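Local coordinates for NADPH-flavin oxidoreductase (Helicobacter pylori, PDB 2H0U), which binds FMN and, as a member of the nitroreductase family, probably uses NAD(P)H to reduce flavins or nitrogen-containing compounds, at residues W137-K140 and Q141-I144; L128-E131 and R132-F135. All blocks are in the same frame, centred on the assembly; numbering follows the deposited sequence.

Interaction 1: residues W137-K140 and Q141-I144; sequences WASK and QTYI. With FMN (flavin mononucleotide), chain B.
Two buried turns of helix 131-155 run beside the flavin here, and Q141 folds back on W137 one turn earlier. With CG anti to the carbonyl carbon (chi1 -45°) and the chain bent at chi2, its amide returns along the helix wall. Q141 NE2 donates to W137 O at 3.1 Å; the oxygen lies nearly in the amide plane of Q141, while the nitrogen sits above the plane of the W137 carbonyl. Q141 NE2 also sits over one face of the indole, toward the rim and 3.5 Å from W137 NE1; both nitrogens donate to E164 of the second subunit. Q141 OE1 accepts from S43 N and lies 3.5 Å from FMN C7M, while I144 CD1 meets FMN C8M at 3.5 Å, so the two residues border the dimethyl edge of an isoalloxazine whose FMN is hydrogen-bonded by R13, K204 and R206 of the second subunit. Away from this flavin, T142 OG1 donates to S139 O at 2.5 Å, on a lone pair in the carbonyl plane, and Y143 CD1 brings the ring edge to S139 O at 3.2 Å. Y143 OH bonds to E164 of its own chain and the residue touches the other FMN. Flavin sites lined from both subunits characterise the dimeric nitroreductase fold.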
loop_
_atom_site.group_PDB
_atom_site.type_symbol
_atom_site.label_atom_id
_atom_site.label_comp_id
_atom_site.label_asym_id
_atom_site.label_seq_id
_atom_site.Cartn_x
_atom_site.Cartn_y
_atom_site.Cartn_z
ATOM N N TRP A 137 9.690 -5.190 -2.598
ATOM C CA TRP A 137 9.748 -4.333 -1.402
ATOM C C TRP A 137 9.509 -2.828 -1.733
ATOM O O TRP A 137 8.684 -2.156 -1.109
ATOM C CB TRP A 137 11.074 -4.517 -0.645
ATOM C CG TRP A 137 11.232 -3.533 0.487
ATOM C CD1 TRP A 137 10.557 -3.528 1.692
ATOM C CD2 TRP A 137 12.116 -2.401 0.506
ATOM N NE1 TRP A 137 10.987 -2.451 2.449
ATOM C CE2 TRP A 137 11.949 -1.761 1.746
ATOM C CE3 TRP A 137 13.044 -1.870 -0.425
ATOM C CZ2 TRP A 137 12.676 -0.603 2.102
ATOM C CZ3 TRP A 137 13.769 -0.720 -0.077
ATOM C CH2 TRP A 137 13.580 -0.107 1.203
ATOM N N ALA A 138 10.174 -2.331 -2.767
ATOM C CA ALA A 138 9.956 -0.949 -3.220
ATOM C C ALA A 138 8.545 -0.790 -3.747
ATOM O O ALA A 138 7.912 0.287 -3.587
ATOM C CB ALA A 138 10.978 -0.574 -4.304
ATOM N N SER A 139 8.063 -1.822 -4.447
ATOM C CA SER A 139 6.668 -1.820 -4.960
ATOM C C SER A 139 5.615 -1.694 -3.855
ATOM O O SER A 139 4.636 -0.952 -3.978
ATOM C CB SER A 139 6.437 -3.103 -5.797
ATOM O OG SER A 139 5.066 -3.236 -6.232
ATOM N N LYS A 140 5.810 -2.401 -2.754
ATOM C CA LYS A 140 4.928 -2.214 -1.578
ATOM C C LYS A 140 4.787 -0.724 -1.176
ATOM O O LYS A 140 3.680 -0.267 -0.815
ATOM C CB LYS A 140 5.460 -3.055 -0.384
ATOM C CG LYS A 140 5.280 -4.579 -0.592
ATOM C CD LYS A 140 5.929 -5.373 0.594
ATOM C CE LYS A 140 6.150 -6.825 0.124
ATOM N NZ LYS A 140 6.484 -7.676 1.346
ATOM N N GLN A 141 5.904 0.009 -1.199
ATOM C CA GLN A 141 5.877 1.420 -0.812
ATOM C C GLN A 141 4.967 2.181 -1.790
ATOM O O GLN A 141 4.198 3.048 -1.367
ATOM C CB GLN A 141 7.293 2.058 -0.827
ATOM C CG GLN A 141 8.420 1.174 -0.150
ATOM C CD GLN A 141 8.066 0.719 1.253
ATOM O OE1 GLN A 141 7.685 1.523 2.105
ATOM N NE2 GLN A 141 8.211 -0.575 1.505
ATOM N N THR A 142 5.043 1.848 -3.072
ATOM C CA THR A 142 4.168 2.504 -4.052
ATOM C C THR A 142 2.693 2.207 -3.833
ATOM O O THR A 142 1.834 2.986 -4.263
ATOM C CB THR A 142 4.484 2.153 -5.548
ATOM O OG1 THR A 142 4.219 0.756 -5.822
ATOM C CG2 THR A 142 5.913 2.532 -5.928
ATOM N N TYR A 143 2.378 1.097 -3.174
ATOM C CA TYR A 143 0.939 0.827 -2.920
ATOM C C TYR A 143 0.418 1.827 -1.892
ATOM O O TYR A 143 -0.741 2.204 -1.942
ATOM C CB TYR A 143 0.687 -0.625 -2.493
ATOM C CG TYR A 143 0.538 -1.597 -3.681
ATOM C CD1 TYR A 143 1.558 -1.714 -4.633
ATOM C CD2 TYR A 143 -0.634 -2.352 -3.870
ATOM C CE1 TYR A 143 1.451 -2.586 -5.761
ATOM C CE2 TYR A 143 -0.753 -3.250 -4.971
ATOM C CZ TYR A 143 0.306 -3.331 -5.906
ATOM O OH TYR A 143 0.259 -4.147 -6.996
ATOM N N ILE A 144 1.267 2.215 -0.922
ATOM C CA ILE A 144 0.913 3.309 0.018
ATOM C C ILE A 144 0.660 4.603 -0.779
ATOM O O ILE A 144 -0.331 5.292 -0.587
ATOM C CB ILE A 144 2.010 3.561 1.076
ATOM C CG1 ILE A 144 2.268 2.283 1.858
ATOM C CG2 ILE A 144 1.598 4.769 2.025
ATOM C CD1 ILE A 144 3.527 2.468 2.866
HETATM N N1 FMN B . 9.939 4.244 11.203
HETATM C C2 FMN B . 10.568 3.646 12.286
HETATM O O2 FMN B . 11.055 4.360 13.153
HETATM N N3 FMN B . 10.693 2.285 12.379
HETATM C C4 FMN B . 10.203 1.485 11.377
HETATM O O4 FMN B . 10.184 0.267 11.532
HETATM C C4A FMN B . 9.596 2.093 10.256
HETATM N N5 FMN B . 9.103 1.312 9.240
HETATM C C5A FMN B . 8.412 1.874 8.179
HETATM C C6 FMN B . 7.907 1.003 7.191
HETATM C C7 FMN B . 7.216 1.577 6.112
HETATM C C7M FMN B . 6.363 0.666 5.276
HETATM C C8 FMN B . 7.065 2.971 5.983
HETATM C C8M FMN B . 6.063 3.532 4.965
HETATM C C9 FMN B . 7.573 3.805 6.967
HETATM C C9A FMN B . 8.270 3.256 8.064
HETATM N N10 FMN B . 8.816 4.080 9.058
HETATM C C10 FMN B . 9.447 3.478 10.174
HETATM C "C1'" FMN B . 8.714 5.576 9.011
HETATM C "C2'" FMN B . 9.499 6.186 7.841
HETATM O "O2'" FMN B . 10.808 6.459 8.282
HETATM C "C3'" FMN B . 8.775 7.478 7.444
HETATM O "O3'" FMN B . 7.475 7.178 6.975
HETATM C "C4'" FMN B . 9.437 8.282 6.330
HETATM O "O4'" FMN B . 10.683 8.754 6.815
HETATM C "C5'" FMN B . 8.603 9.470 5.814
HETATM O "O5'" FMN B . 8.375 10.343 6.935
HETATM P P FMN B . 6.875 10.701 7.369
HETATM O O1P FMN B . 6.166 9.384 7.550
HETATM O O2P FMN B . 6.986 11.463 8.688
HETATM O O3P FMN B . 6.208 11.542 6.313
#

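Interaction 2: residues L128-E131 and R132-F135; sequences LNSE and RSLF
The chain passes from an irregular loop at L128-S130 into the first turn of helix 131-155, where L134 N bonds to S130 O and F135 N to E131 O at 2.9 Å. S130 is the N-cap, and with S133 it builds a capping box. S133 N donates to S130 OG at 3.0 Å in a nearly straight bond (168°), and S130 N donates in turn to S133 OG at 3.1 Å, more bent at 141°. Each hydroxyl lies between its own backbone N and carbonyl carbon, a rotation that brings each oxygen to the backbone N-H of the other serine.

Beside the box, L128 and L134 meet as an apolar pair: L134 CD2 lies 3.6 Å from L128 CB and 4.0 Å from L128 CD1, while L128 CD2 rests near S133 O. The bent side chain of E131 passes by the other methyl of L134, with E131 OE2 3.8 Å from L134 CD1. R132 leads away from the turn; its NE forms a salt bridge with D136, NH1 bonds to K127 O of the second subunit, and its side chain packs on L128 of that subunit. On the loop side, N129 ND2 bonds to E123 O in the last turn of helix 113-125.

Chemically, two serine hydroxyls serve backbone N-H groups at a helix start, which lack acceptors from a preceding turn, and the L128-L134 pair packs beside them. The carboxylate of E131, in the first turn, would probably also interact favourably with the helix dipole.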
loop_
_atom_site.group_PDB
_atom_site.type_symbol
_atom_site.label_atom_id
_atom_site.label_comp_id
_atom_site.label_asym_id
_atom_site.label_seq_id
_atom_site.Cartn_x
_atom_site.Cartn_y
_atom_site.Cartn_z
ATOM N N LEU A 128 15.586 -9.578 1.930
ATOM C CA LEU A 128 15.585 -8.982 0.579
ATOM C C LEU A 128 16.896 -9.374 -0.066
ATOM O O LEU A 128 17.874 -8.605 -0.050
ATOM C CB LEU A 128 15.455 -7.459 0.618
ATOM C CG LEU A 128 14.241 -6.921 1.385
ATOM C CD1 LEU A 128 14.137 -5.410 1.231
ATOM C CD2 LEU A 128 12.954 -7.606 0.875
ATOM N N ASN A 129 16.901 -10.585 -0.609
ATOM C CA ASN A 129 18.139 -11.220 -1.065
ATOM C C ASN A 129 18.193 -11.518 -2.542
ATOM O O ASN A 129 19.068 -12.268 -2.998
ATOM C CB ASN A 129 18.345 -12.523 -0.324
ATOM C CG ASN A 129 18.157 -12.388 1.167
ATOM O OD1 ASN A 129 17.314 -13.056 1.733
ATOM N ND2 ASN A 129 18.966 -11.543 1.807
ATOM N N SER A 130 17.285 -10.941 -3.307
ATOM C CA SER A 130 17.260 -11.176 -4.746
ATOM C C SER A 130 16.790 -9.903 -5.416
ATOM O O SER A 130 16.166 -9.026 -4.780
ATOM C CB SER A 130 16.310 -12.334 -5.078
ATOM O OG SER A 130 14.948 -11.917 -4.983
ATOM N N GLU A 131 17.036 -9.786 -6.707
ATOM C CA GLU A 131 16.517 -8.611 -7.414
ATOM C C GLU A 131 14.977 -8.491 -7.305
ATOM O O GLU A 131 14.438 -7.395 -7.042
ATOM C CB GLU A 131 17.040 -8.584 -8.858
ATOM C CG GLU A 131 18.545 -8.100 -8.934
ATOM C CD GLU A 131 18.834 -6.801 -8.083
ATOM O OE1 GLU A 131 18.242 -5.705 -8.363
ATOM O OE2 GLU A 131 19.657 -6.887 -7.117
ATOM N N ARG A 132 14.275 -9.611 -7.453
ATOM C CA ARG A 132 12.810 -9.590 -7.369
ATOM C C ARG A 132 12.298 -9.207 -5.981
ATOM O O ARG A 132 11.360 -8.388 -5.881
ATOM C CB ARG A 132 12.227 -10.937 -7.841
ATOM C CG ARG A 132 10.740 -11.133 -7.530
ATOM C CD ARG A 132 9.922 -10.393 -8.548
ATOM N NE ARG A 132 8.464 -10.556 -8.438
ATOM C CZ ARG A 132 7.744 -11.400 -9.178
ATOM N NH1 ARG A 132 8.340 -12.245 -10.028
ATOM N NH2 ARG A 132 6.423 -11.435 -9.046
ATOM N N SER A 133 12.883 -9.763 -4.905
ATOM C CA SER A 133 12.421 -9.432 -3.557
ATOM C C SER A 133 12.653 -7.944 -3.242
ATOM O O SER A 133 11.798 -7.297 -2.609
ATOM C CB SER A 133 13.013 -10.412 -2.496
ATOM O OG SER A 133 14.405 -10.241 -2.378
ATOM N N LEU A 134 13.781 -7.410 -3.726
ATOM C CA LEU A 134 14.102 -5.972 -3.536
ATOM C C LEU A 134 13.109 -5.115 -4.280
ATOM O O LEU A 134 12.651 -4.088 -3.773
ATOM C CB LEU A 134 15.525 -5.659 -4.063
ATOM C CG LEU A 134 16.657 -6.041 -3.073
ATOM C CD1 LEU A 134 17.980 -6.075 -3.831
ATOM C CD2 LEU A 134 16.734 -5.121 -1.832
ATOM N N PHE A 135 12.846 -5.487 -5.527
ATOM C CA PHE A 135 11.859 -4.755 -6.336
ATOM C C PHE A 135 10.456 -4.790 -5.696
ATOM O O PHE A 135 9.786 -3.739 -5.582
ATOM C CB PHE A 135 11.786 -5.287 -7.758
ATOM C CG PHE A 135 10.694 -4.638 -8.520
ATOM C CD1 PHE A 135 10.852 -3.335 -8.968
ATOM C CD2 PHE A 135 9.462 -5.249 -8.621
ATOM C CE1 PHE A 135 9.791 -2.681 -9.628
ATOM C CE2 PHE A 135 8.403 -4.604 -9.283
ATOM C CZ PHE A 135 8.580 -3.318 -9.775
#

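How the interactions relate
Both contacts belong to helix 131-155, interaction 2 at its start and interaction 1 about 13 Å further on, centre to centre. They follow in series along the chain, with D136 alone between them, and they touch: W137 CG packs on L128 CD1 at 3.5 Å, joining the loop before the helix to the indole near the flavin. Interaction 1 lies deep in the chain, close to strands 49-54, 79-86 and 186-195 of the antiparallel sheet, whereas interaction 2 is partly exposed. Each also reaches the second subunit. Along one helix, then, a capped start leads into a buried segment that takes part in the dimer interface and meets the FMN.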